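Local coordinates for protein NADP-dependent alcohol dehydrogenase (PDB 2OUI) that probably catalyses the NADP-dependent, reversible oxidation of alcohols to aldehydes or ketones as a zinc-binding tetrameric dehydrogenase, at residues A[29-34]-A[349-354]; A[62-67]-A[354-359]. The protein carries 1 engineered substitution. One frame throughout, in Å; residues are numbered along the deposited sequence.

Interaction 1. Residues A[29-34]-A[349-354]; sequences VRPLAL and VRIHYD
R30 lies flat over the ring of Y353, and this cation-pi stack dominates the outer end of the contact. The planes are 2° apart, with CZ of R30 4.0 Å from the centroid of the Y353 ring, and the two side chains run past each other in opposite directions. CD of R30 sits 3.6 Å from that centroid, almost on the ring normal, as a CH-pi contact. Beyond CG the arginine is extended, which carries its guanidinium along the ring from the hydroxyl end to CB. At the ring's edge, CD2 of L32 packs on CE1 of Y353, and OH of Y353 gives a 2.7 Å hydrogen bond to O of P31.

Farther along, O of L32 is gripped from opposite faces of its carbonyl plane, by N of I351 at 3.0 Å and by NH1 of R350 at 3.2 Å. The chain of R350 folds back at chi2 (69°) to bring NH1 there. L34 and V349 close the pairing as an antiparallel hydrogen-bonded pair, N of L34 to O of V349 and N of V349 to O of L34, each 2.8 Å. Near them, CD1 of L34 meets CD1 of I351 at 3.7 Å.

A second shell fixes both arginines: R30 reaches Q64 and a salt bridge to D355, R350 a salt bridge to E356. Strand 346-350 thus pairs antiparallel with 27-34, where L32 and A33 both face V62 in a classic beta bulge; its other neighbour is strand 320-325. With carboxylates compensating both guanidinium groups, their positive charge is probably well tolerated in this largely buried setting.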
# COMPACT_ATOMS: atom_id res chain seq x y z
N VAL A 29 -29.71 -18.20 -14.91
CA VAL A 29 -29.39 -19.14 -13.83
C VAL A 29 -30.66 -19.46 -13.04
O VAL A 29 -31.47 -18.57 -12.76
CB VAL A 29 -28.30 -18.50 -12.88
CG1 VAL A 29 -27.94 -19.43 -11.71
CG2 VAL A 29 -27.04 -18.15 -13.65
N ARG A 30 -30.85 -20.74 -12.68
CA ARG A 30 -31.94 -21.12 -11.77
C ARG A 30 -31.35 -21.39 -10.38
O ARG A 30 -30.23 -21.93 -10.27
CB ARG A 30 -32.70 -22.35 -12.31
CG ARG A 30 -31.91 -23.65 -12.30
CD ARG A 30 -32.79 -24.79 -12.93
NE ARG A 30 -32.13 -26.09 -12.94
CZ ARG A 30 -32.65 -27.19 -13.48
NH1 ARG A 30 -33.83 -27.14 -14.08
NH2 ARG A 30 -31.99 -28.35 -13.43
N PRO A 31 -32.05 -20.95 -9.30
CA PRO A 31 -31.45 -21.13 -7.96
C PRO A 31 -31.50 -22.56 -7.42
O PRO A 31 -32.53 -23.25 -7.59
CB PRO A 31 -32.35 -20.25 -7.07
CG PRO A 31 -33.71 -20.30 -7.74
CD PRO A 31 -33.35 -20.26 -9.24
N LEU A 32 -30.41 -22.98 -6.77
CA LEU A 32 -30.31 -24.27 -6.06
C LEU A 32 -30.27 -24.07 -4.55
O LEU A 32 -30.72 -24.91 -3.81
CB LEU A 32 -29.05 -25.01 -6.47
CG LEU A 32 -28.90 -25.48 -7.92
CD1 LEU A 32 -27.53 -26.11 -8.06
CD2 LEU A 32 -30.01 -26.45 -8.28
N ALA A 33 -29.69 -22.96 -4.10
CA ALA A 33 -29.75 -22.62 -2.68
C ALA A 33 -29.76 -21.10 -2.59
O ALA A 33 -29.09 -20.42 -3.37
CB ALA A 33 -28.57 -23.23 -1.91
N LEU A 34 -30.58 -20.58 -1.68
CA LEU A 34 -30.77 -19.12 -1.55
C LEU A 34 -30.71 -18.74 -0.09
O LEU A 34 -31.07 -19.55 0.76
CB LEU A 34 -32.18 -18.74 -2.07
CG LEU A 34 -32.40 -18.91 -3.58
CD1 LEU A 34 -33.88 -18.68 -3.92
CD2 LEU A 34 -31.49 -17.98 -4.42
N VAL A 349 -32.41 -21.65 1.96
CA VAL A 349 -33.50 -22.34 1.29
C VAL A 349 -32.88 -23.18 0.19
O VAL A 349 -32.12 -22.68 -0.60
CB VAL A 349 -34.46 -21.32 0.65
CG1 VAL A 349 -35.58 -22.04 -0.12
CG2 VAL A 349 -35.06 -20.40 1.72
N ARG A 350 -33.24 -24.46 0.14
CA ARG A 350 -32.77 -25.36 -0.90
C ARG A 350 -33.90 -25.58 -1.90
O ARG A 350 -35.06 -25.76 -1.51
CB ARG A 350 -32.29 -26.68 -0.27
CG ARG A 350 -31.50 -27.62 -1.18
CD ARG A 350 -30.07 -27.12 -1.58
NE ARG A 350 -29.31 -28.20 -2.23
CZ ARG A 350 -29.50 -28.62 -3.48
NH1 ARG A 350 -30.40 -28.06 -4.29
NH2 ARG A 350 -28.77 -29.64 -3.94
N ILE A 351 -33.56 -25.53 -3.19
CA ILE A 351 -34.53 -25.73 -4.27
C ILE A 351 -34.04 -26.88 -5.15
O ILE A 351 -32.88 -26.91 -5.56
CB ILE A 351 -34.71 -24.47 -5.15
CG1 ILE A 351 -35.14 -23.24 -4.33
CG2 ILE A 351 -35.75 -24.72 -6.25
CD1 ILE A 351 -33.99 -22.42 -3.82
N HIS A 352 -34.93 -27.82 -5.44
CA HIS A 352 -34.60 -29.00 -6.26
C HIS A 352 -35.34 -29.03 -7.60
O HIS A 352 -36.43 -28.46 -7.74
CB HIS A 352 -34.90 -30.29 -5.49
CG HIS A 352 -33.97 -30.53 -4.35
ND1 HIS A 352 -34.38 -30.49 -3.03
CD2 HIS A 352 -32.64 -30.80 -4.32
CE1 HIS A 352 -33.35 -30.74 -2.24
NE2 HIS A 352 -32.29 -30.93 -2.99
N TYR A 353 -34.73 -29.71 -8.57
CA TYR A 353 -35.32 -29.88 -9.89
C TYR A 353 -35.15 -31.34 -10.32
O TYR A 353 -34.17 -31.98 -9.94
CB TYR A 353 -34.62 -28.97 -10.89
CG TYR A 353 -34.60 -27.51 -10.47
CD1 TYR A 353 -33.54 -27.00 -9.74
CD2 TYR A 353 -35.65 -26.66 -10.81
CE1 TYR A 353 -33.52 -25.67 -9.35
CE2 TYR A 353 -35.64 -25.30 -10.43
CZ TYR A 353 -34.58 -24.83 -9.71
OH TYR A 353 -34.57 -23.51 -9.32
N ASP A 354 -36.11 -31.86 -11.09
CA ASP A 354 -36.03 -33.24 -11.64
C ASP A 354 -34.77 -33.53 -12.45
O ASP A 354 -34.27 -34.66 -12.44
CB ASP A 354 -37.24 -33.52 -12.52
CG ASP A 354 -38.51 -33.67 -11.72
OD1 ASP A 354 -39.60 -33.59 -12.33
OD2 ASP A 354 -38.42 -33.87 -10.48

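Interaction 2. Residues A[62-67]-A[354-359]; sequences VGQIVK and DDEDTL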
# COMPACT_ATOMS: atom_id res chain seq x y z
N VAL A 62 -26.54 -20.00 -4.86
CA VAL A 62 -25.78 -21.00 -5.62
C VAL A 62 -26.81 -21.45 -6.66
O VAL A 62 -27.98 -21.62 -6.33
CB VAL A 62 -25.37 -22.19 -4.74
CG1 VAL A 62 -24.93 -23.40 -5.57
CG2 VAL A 62 -24.25 -21.74 -3.77
N GLY A 63 -26.40 -21.56 -7.92
CA GLY A 63 -27.39 -21.79 -8.95
C GLY A 63 -26.88 -22.70 -10.03
O GLY A 63 -25.76 -23.20 -9.97
N GLN A 64 -27.74 -22.94 -11.01
CA GLN A 64 -27.40 -23.80 -12.13
C GLN A 64 -27.67 -23.04 -13.43
O GLN A 64 -28.75 -22.45 -13.61
CB GLN A 64 -28.25 -25.09 -12.04
CG GLN A 64 -27.87 -26.12 -13.09
CD GLN A 64 -28.56 -27.45 -12.86
OE1 GLN A 64 -29.73 -27.50 -12.45
NE2 GLN A 64 -27.86 -28.55 -13.17
N ILE A 65 -26.69 -23.03 -14.34
CA ILE A 65 -26.87 -22.38 -15.65
C ILE A 65 -27.96 -23.03 -16.50
O ILE A 65 -27.93 -24.24 -16.71
CB ILE A 65 -25.56 -22.42 -16.48
CG1 ILE A 65 -24.37 -21.95 -15.63
CG2 ILE A 65 -25.70 -21.59 -17.78
CD1 ILE A 65 -24.43 -20.52 -15.22
N VAL A 66 -28.92 -22.22 -16.98
CA VAL A 66 -29.98 -22.70 -17.88
C VAL A 66 -29.83 -22.15 -19.29
O VAL A 66 -30.41 -22.69 -20.23
CB VAL A 66 -31.43 -22.45 -17.33
CG1 VAL A 66 -31.62 -23.19 -16.03
CG2 VAL A 66 -31.70 -20.95 -17.13
N LYS A 67 -29.06 -21.07 -19.45
CA LYS A 67 -28.82 -20.50 -20.79
C LYS A 67 -27.55 -19.69 -20.76
O LYS A 67 -27.30 -19.01 -19.78
CB LYS A 67 -29.95 -19.58 -21.20
CG LYS A 67 -29.92 -19.14 -22.68
CD LYS A 67 -31.12 -18.28 -23.02
CE LYS A 67 -31.16 -17.90 -24.51
NZ LYS A 67 -30.97 -19.10 -25.40
N ASP A 354 -36.11 -31.86 -11.09
CA ASP A 354 -36.03 -33.24 -11.64
C ASP A 354 -34.77 -33.53 -12.45
O ASP A 354 -34.27 -34.66 -12.44
CB ASP A 354 -37.24 -33.52 -12.52
CG ASP A 354 -38.51 -33.67 -11.72
OD1 ASP A 354 -39.60 -33.59 -12.33
OD2 ASP A 354 -38.42 -33.87 -10.48
N ASP A 355 -34.27 -32.52 -13.15
CA ASP A 355 -33.09 -32.66 -13.99
C ASP A 355 -31.87 -31.93 -13.40
O ASP A 355 -30.96 -31.55 -14.13
CB ASP A 355 -33.39 -32.16 -15.41
CG ASP A 355 -33.93 -30.72 -15.44
OD1 ASP A 355 -34.13 -30.09 -14.37
OD2 ASP A 355 -34.15 -30.21 -16.55
N GLU A 356 -31.87 -31.77 -12.07
CA GLU A 356 -30.78 -31.07 -11.37
C GLU A 356 -29.43 -31.71 -11.68
O GLU A 356 -28.41 -31.01 -11.78
CB GLU A 356 -31.04 -31.09 -9.86
CG GLU A 356 -30.09 -30.28 -9.03
CD GLU A 356 -30.44 -30.34 -7.56
OE1 GLU A 356 -31.57 -30.77 -7.22
OE2 GLU A 356 -29.59 -29.97 -6.73
N ASP A 357 -29.42 -33.04 -11.83
CA ASP A 357 -28.16 -33.76 -12.07
C ASP A 357 -27.97 -34.15 -13.54
O ASP A 357 -26.91 -34.66 -13.91
CB ASP A 357 -28.03 -34.97 -11.13
CG ASP A 357 -27.86 -34.58 -9.65
OD1 ASP A 357 -27.38 -33.46 -9.33
OD2 ASP A 357 -28.21 -35.42 -8.79
N THR A 358 -28.97 -33.89 -14.38
CA THR A 358 -28.90 -34.24 -15.80
C THR A 358 -28.88 -33.05 -16.80
O THR A 358 -28.47 -33.22 -17.95
CB THR A 358 -29.99 -35.26 -16.19
OG1 THR A 358 -31.28 -34.73 -15.87
CG2 THR A 358 -29.78 -36.56 -15.44
N LEU A 359 -29.30 -31.86 -16.36
CA LEU A 359 -29.43 -30.73 -17.28
C LEU A 359 -28.14 -30.52 -18.07
O LEU A 359 -27.04 -30.55 -17.50
CB LEU A 359 -29.78 -29.44 -16.54
CG LEU A 359 -30.05 -28.18 -17.37
CD1 LEU A 359 -31.31 -28.34 -18.19
CD2 LEU A 359 -30.21 -27.03 -16.42
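Q64 reaches across from strand 61-68 to the C-terminal loop, and its amide makes the one hydrogen bond between the two segments. CG stands anti to the backbone N (chi1 -174°) and the chain runs on extended, bringing NE2 to 2.9 Å from O of E356. The bond is bent, 141° at the hydrogen, and NE2 approaches tilted out of the carbonyl plane. The other end of the amide is also held: OE1 accepts from R30, while NE2 has a further partner in O of G78, which together fix the flip of the group.

Next along the strand, I65 offers its backbone: O of I65 lies 3.6 Å from CD2 of L359. That methyl also covers the amide carbon, with CD of Q64 3.9 Å away, and V66 completes its seat through CG1, 4.1 Å from CD2.

On the loop side, the backbone bends round so that O of D355 accepts from N of both T358 and L359, and this turn points L359 back at the strand. The carboxylates of D355 and E356 are engaged by the arginines of interaction 1. The polar amide of Q64 is therefore buried with partners at both ends, and one methyl, CD2 of L359, makes the packing against the strand.

In the fold
From the N terminus, the chain enters strand 27-34, passes on to strand 61-68 and then traverses the nucleotide-binding Rossmann domain before returning to the mixed sheet by strands 320-325 and 346-350. Interaction 1 closes a loop of more than three hundred residues; interaction 2 closes one that starts later and ends later, so the two cross. Their centres are about 8 Å apart, and D354 belongs to both. Strands 27-34 and 61-68 are neighbours in one sheet, so the chain from 349 first pairs with strand 27-34, and its loop 354-359 then packs beside strand 61-68, tying the C terminus to the GroES-like domain.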